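Local coordinates for protein guanidinopropionase (Pseudomonas aeruginosa, PDB 3NIQ) that hydrolyses 3-guanidinopropanoate to beta-alanine and urea, using two manganese ions in each subunit of a homohexamer, at residues Y236-F248 with T252-A265. Sequence-based numbering, arbitrary orientation.
Sequences YVSFDVDVLDPAF and TGTPEIGGMTSLQA. With MN (manganese (II) ion), chain E; MN (manganese (II) ion), chain D.
Leu244 and Met260 form a single backbone bridge, in which Met260 N donates to Val243 O (3.0 Å) and Asp245 N to Met260 O (2.9 Å). The bridge lies in the connection between strand 235-240 and helix 262-270, within a beta-alpha-beta unit of the arginase fold, just beyond the strand end that carries the dimanganese site. Asp245 extends the link: with CG anti to the backbone N (chi1 -166°), its OD1 takes a fairly straight bond from Gly259 N and a weak one from Gly258 N, while OD2 closes an Asx turn with Ala247 N. At the metal end, Asp240 OD2 bridges the two manganese ions, and Asp242 grips one of them through both oxygens; His126, Asp148, His150, Asp152 and a water bound to both ions complete the site. Asp240 OD1, turned to the Asp242 backbone N in a second Asx turn, helps hold the Asp240 carboxylate in place. Another water donates to Asp242 OD2 and accepts from Thr254 N, tying the loop at Thr254 to this metal ligand. Between strand 235-240 and helix 262-270, Leu244 CD2 and Phe239 CZ, at the edge of its ring, each lie 3.7 Å from Ala265 CB. Thr261, whose OG1 caps the helix in a capping box with Gln264, lies alongside Phe248, its CA over the ring face, 3.9 Å from the centroid, and its CG2 3.6 Å from Phe248 CZ.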
loop_
_atom_site.group_PDB
_atom_site.type_symbol
_atom_site.label_atom_id
_atom_site.label_comp_id
_atom_site.label_asym_id
_atom_site.label_seq_id
_atom_site.Cartn_x
_atom_site.Cartn_y
_atom_site.Cartn_z
ATOM N N TYR A 236 -30.910 -17.461 11.716
ATOM C CA TYR A 236 -29.509 -17.414 11.372
ATOM C C TYR A 236 -29.151 -15.977 11.037
ATOM O O TYR A 236 -29.942 -15.252 10.428
ATOM C CB TYR A 236 -29.275 -18.324 10.170
ATOM C CG TYR A 236 -27.844 -18.536 9.746
ATOM C CD1 TYR A 236 -27.141 -19.675 10.149
ATOM C CD2 TYR A 236 -27.199 -17.630 8.878
ATOM C CE1 TYR A 236 -25.817 -19.896 9.735
ATOM C CE2 TYR A 236 -25.872 -17.847 8.455
ATOM C CZ TYR A 236 -25.192 -18.983 8.887
ATOM O OH TYR A 236 -23.892 -19.228 8.473
ATOM N N VAL A 237 -27.949 -15.554 11.411
ATOM C CA VAL A 237 -27.497 -14.210 11.022
ATOM C C VAL A 237 -26.355 -14.317 10.044
ATOM O O VAL A 237 -25.321 -14.921 10.324
ATOM C CB VAL A 237 -27.069 -13.361 12.234
ATOM C CG1 VAL A 237 -26.684 -11.951 11.778
ATOM C CG2 VAL A 237 -28.187 -13.307 13.254
ATOM N N SER A 238 -26.532 -13.721 8.876
ATOM C CA SER A 238 -25.482 -13.749 7.902
ATOM C C SER A 238 -25.043 -12.312 7.578
ATOM O O SER A 238 -25.839 -11.497 7.102
ATOM C CB SER A 238 -25.973 -14.466 6.645
ATOM O OG SER A 238 -24.954 -14.509 5.673
ATOM N N PHE A 239 -23.765 -12.028 7.804
ATOM C CA PHE A 239 -23.244 -10.675 7.677
ATOM C C PHE A 239 -22.225 -10.577 6.529
ATOM O O PHE A 239 -21.109 -11.112 6.629
ATOM C CB PHE A 239 -22.594 -10.263 9.012
ATOM C CG PHE A 239 -22.235 -8.808 9.079
ATOM C CD1 PHE A 239 -23.140 -7.875 9.582
ATOM C CD2 PHE A 239 -20.988 -8.366 8.620
ATOM C CE1 PHE A 239 -22.808 -6.497 9.635
ATOM C CE2 PHE A 239 -20.652 -7.004 8.651
ATOM C CZ PHE A 239 -21.552 -6.069 9.162
ATOM N N ASP A 240 -22.611 -9.902 5.450
ATOM C CA ASP A 240 -21.729 -9.682 4.318
ATOM C C ASP A 240 -21.097 -8.307 4.569
ATOM O O ASP A 240 -21.806 -7.312 4.702
ATOM C CB ASP A 240 -22.546 -9.747 3.006
ATOM C CG ASP A 240 -21.724 -9.442 1.746
ATOM O OD1 ASP A 240 -20.642 -8.814 1.829
ATOM O OD2 ASP A 240 -22.174 -9.811 0.632
ATOM N N VAL A 241 -19.772 -8.262 4.671
ATOM C CA VAL A 241 -19.099 -7.042 5.077
ATOM C C VAL A 241 -19.309 -5.922 4.064
ATOM O O VAL A 241 -19.145 -4.765 4.402
ATOM C CB VAL A 241 -17.584 -7.222 5.378
ATOM C CG1 VAL A 241 -17.347 -8.194 6.559
ATOM C CG2 VAL A 241 -16.818 -7.667 4.134
ATOM N N ASP A 242 -19.698 -6.260 2.836
ATOM C CA ASP A 242 -19.970 -5.207 1.854
ATOM C C ASP A 242 -21.289 -4.429 2.142
ATOM O O ASP A 242 -21.610 -3.466 1.451
ATOM C CB ASP A 242 -19.850 -5.739 0.391
ATOM C CG ASP A 242 -21.048 -6.590 -0.059
ATOM O OD1 ASP A 242 -22.134 -6.508 0.553
ATOM O OD2 ASP A 242 -20.890 -7.354 -1.046
ATOM N N VAL A 243 -22.034 -4.828 3.181
ATOM C CA VAL A 243 -23.110 -3.962 3.710
ATOM C C VAL A 243 -22.510 -2.630 4.201
ATOM O O VAL A 243 -23.131 -1.568 4.102
ATOM C CB VAL A 243 -23.892 -4.623 4.858
ATOM C CG1 VAL A 243 -23.067 -4.678 6.149
ATOM C CG2 VAL A 243 -25.243 -3.912 5.082
ATOM N N LEU A 244 -21.290 -2.693 4.714
ATOM C CA LEU A 244 -20.609 -1.505 5.222
ATOM C C LEU A 244 -20.075 -0.633 4.089
ATOM O O LEU A 244 -19.726 -1.142 3.028
ATOM C CB LEU A 244 -19.424 -1.925 6.107
ATOM C CG LEU A 244 -19.828 -2.762 7.326
ATOM C CD1 LEU A 244 -18.616 -3.343 7.952
ATOM C CD2 LEU A 244 -20.608 -1.928 8.345
ATOM N N ASP A 245 -19.994 0.677 4.315
ATOM C CA ASP A 245 -19.350 1.539 3.320
ATOM C C ASP A 245 -17.905 1.075 3.115
ATOM O O ASP A 245 -17.277 0.629 4.061
ATOM C CB ASP A 245 -19.365 2.985 3.770
ATOM C CG ASP A 245 -19.030 3.933 2.663
ATOM O OD1 ASP A 245 -19.985 4.457 2.027
ATOM O OD2 ASP A 245 -17.818 4.161 2.401
ATOM N N PRO A 246 -17.394 1.155 1.875
ATOM C CA PRO A 246 -16.009 0.841 1.603
ATOM C C PRO A 246 -15.022 1.552 2.538
ATOM O O PRO A 246 -13.929 1.053 2.718
ATOM C CB PRO A 246 -15.833 1.286 0.148
ATOM C CG PRO A 246 -17.145 0.974 -0.458
ATOM C CD PRO A 246 -18.175 1.282 0.628
ATOM N N ALA A 247 -15.398 2.686 3.135
ATOM C CA ALA A 247 -14.515 3.356 4.080
ATOM C C ALA A 247 -14.156 2.466 5.293
ATOM O O ALA A 247 -13.030 2.526 5.811
ATOM C CB ALA A 247 -15.115 4.692 4.524
ATOM N N PHE A 248 -15.117 1.647 5.727
ATOM C CA PHE A 248 -14.939 0.712 6.848
ATOM C C PHE A 248 -14.549 -0.687 6.397
ATOM O O PHE A 248 -13.878 -1.430 7.141
ATOM C CB PHE A 248 -16.243 0.629 7.686
ATOM C CG PHE A 248 -16.838 1.969 7.972
ATOM C CD1 PHE A 248 -16.420 2.707 9.069
ATOM C CD2 PHE A 248 -17.787 2.524 7.104
ATOM C CE1 PHE A 248 -16.955 3.972 9.306
ATOM C CE2 PHE A 248 -18.286 3.783 7.319
ATOM C CZ PHE A 248 -17.875 4.507 8.429
ATOM N N THR A 252 -13.250 -6.115 0.002
ATOM C CA THR A 252 -14.402 -6.941 -0.346
ATOM C C THR A 252 -14.576 -6.949 -1.852
ATOM O O THR A 252 -14.205 -5.986 -2.547
ATOM C CB THR A 252 -15.682 -6.466 0.392
ATOM O OG1 THR A 252 -16.664 -7.513 0.377
ATOM C CG2 THR A 252 -16.249 -5.179 -0.251
ATOM N N GLY A 253 -15.125 -8.042 -2.367
ATOM C CA GLY A 253 -15.139 -8.256 -3.808
ATOM C C GLY A 253 -16.032 -7.312 -4.574
ATOM O O GLY A 253 -15.638 -6.823 -5.635
ATOM N N THR A 254 -17.212 -7.027 -4.024
ATOM C CA THR A 254 -18.220 -6.224 -4.739
ATOM C C THR A 254 -18.640 -4.982 -3.957
ATOM O O THR A 254 -19.788 -4.892 -3.483
ATOM C CB THR A 254 -19.459 -7.102 -5.069
ATOM O OG1 THR A 254 -19.009 -8.297 -5.714
ATOM C CG2 THR A 254 -20.434 -6.354 -6.012
ATOM N N PRO A 255 -17.719 -4.003 -3.815
ATOM C CA PRO A 255 -18.041 -2.806 -3.019
ATOM C C PRO A 255 -19.145 -1.967 -3.667
ATOM O O PRO A 255 -19.244 -1.919 -4.899
ATOM C CB PRO A 255 -16.717 -2.025 -3.000
ATOM C CG PRO A 255 -16.015 -2.435 -4.322
ATOM C CD PRO A 255 -16.399 -3.901 -4.493
ATOM N N GLU A 256 -19.968 -1.326 -2.836
ATOM C CA GLU A 256 -20.963 -0.361 -3.292
ATOM C C GLU A 256 -20.872 0.823 -2.334
ATOM O O GLU A 256 -21.004 0.633 -1.125
ATOM C CB GLU A 256 -22.387 -0.939 -3.215
ATOM C CG GLU A 256 -22.589 -2.320 -3.862
ATOM C CD GLU A 256 -22.626 -2.276 -5.388
ATOM O OE1 GLU A 256 -22.714 -1.158 -5.948
ATOM O OE2 GLU A 256 -22.568 -3.356 -6.023
ATOM N N ILE A 257 -20.648 2.035 -2.848
ATOM C CA ILE A 257 -20.429 3.186 -1.951
ATOM C C ILE A 257 -21.722 3.573 -1.203
ATOM O O ILE A 257 -22.826 3.128 -1.575
ATOM C CB ILE A 257 -19.874 4.419 -2.714
ATOM C CG1 ILE A 257 -20.891 4.966 -3.717
ATOM C CG2 ILE A 257 -18.532 4.085 -3.444
ATOM C CD1 ILE A 257 -20.518 6.415 -4.168
ATOM N N GLY A 258 -21.576 4.373 -0.147
ATOM C CA GLY A 258 -22.735 4.895 0.602
ATOM C C GLY A 258 -23.385 3.819 1.454
ATOM O O GLY A 258 -24.601 3.609 1.371
ATOM N N GLY A 259 -22.578 3.140 2.275
ATOM C CA GLY A 259 -23.076 2.012 3.087
ATOM C C GLY A 259 -23.173 2.265 4.576
ATOM O O GLY A 259 -23.094 3.386 5.044
ATOM N N MET A 260 -23.369 1.184 5.315
ATOM C CA MET A 260 -23.532 1.208 6.744
ATOM C C MET A 260 -22.210 1.562 7.402
ATOM O O MET A 260 -21.152 1.272 6.853
ATOM C CB MET A 260 -23.992 -0.197 7.163
ATOM C CG MET A 260 -24.480 -0.349 8.575
ATOM S SD MET A 260 -25.283 -1.965 8.780
ATOM C CE MET A 260 -26.794 -1.788 7.840
ATOM N N THR A 261 -22.245 2.170 8.584
ATOM C CA THR A 261 -20.986 2.347 9.323
ATOM C C THR A 261 -20.734 1.124 10.221
ATOM O O THR A 261 -21.669 0.399 10.534
ATOM C CB THR A 261 -20.974 3.636 10.160
ATOM O OG1 THR A 261 -21.868 3.501 11.259
ATOM C CG2 THR A 261 -21.374 4.901 9.329
ATOM N N SER A 262 -19.485 0.900 10.638
ATOM C CA SER A 262 -19.178 -0.195 11.571
ATOM C C SER A 262 -20.002 0.017 12.840
ATOM O O SER A 262 -20.575 -0.914 13.414
ATOM C CB SER A 262 -17.684 -0.187 11.937
ATOM O OG SER A 262 -16.891 -0.603 10.848
ATOM N N LEU A 263 -20.078 1.260 13.272
ATOM C CA LEU A 263 -20.872 1.576 14.458
ATOM C C LEU A 263 -22.353 1.134 14.320
ATOM O O LEU A 263 -22.911 0.494 15.211
ATOM C CB LEU A 263 -20.779 3.078 14.735
ATOM C CG LEU A 263 -21.796 3.602 15.739
ATOM C CD1 LEU A 263 -21.437 3.141 17.148
ATOM C CD2 LEU A 263 -21.860 5.127 15.654
ATOM N N GLN A 264 -22.975 1.481 13.199
ATOM C CA GLN A 264 -24.348 1.045 12.924
ATOM C C GLN A 264 -24.488 -0.487 12.906
ATOM O O GLN A 264 -25.455 -1.026 13.443
ATOM C CB GLN A 264 -24.842 1.645 11.612
ATOM C CG GLN A 264 -25.241 3.106 11.723
ATOM C CD GLN A 264 -25.409 3.739 10.371
ATOM O OE1 GLN A 264 -24.875 3.257 9.355
ATOM N NE2 GLN A 264 -26.164 4.827 10.336
ATOM N N ALA A 265 -23.519 -1.178 12.305
ATOM C CA ALA A 265 -23.537 -2.653 12.265
ATOM C C ALA A 265 -23.467 -3.284 13.657
ATOM O O ALA A 265 -24.175 -4.256 13.948
ATOM C CB ALA A 265 -22.418 -3.198 11.359
HETATM MN MN MN E . -22.927 -8.334 -0.958
HETATM MN MN MN D . -23.593 -11.296 -0.062
HETATM O O HOH W 1 -19.668 -2.268 -0.094
HETATM O O HOH W 2 -18.392 -8.066 -1.687
HETATM O O HOH W 3 -23.462 -10.127 -2.177
#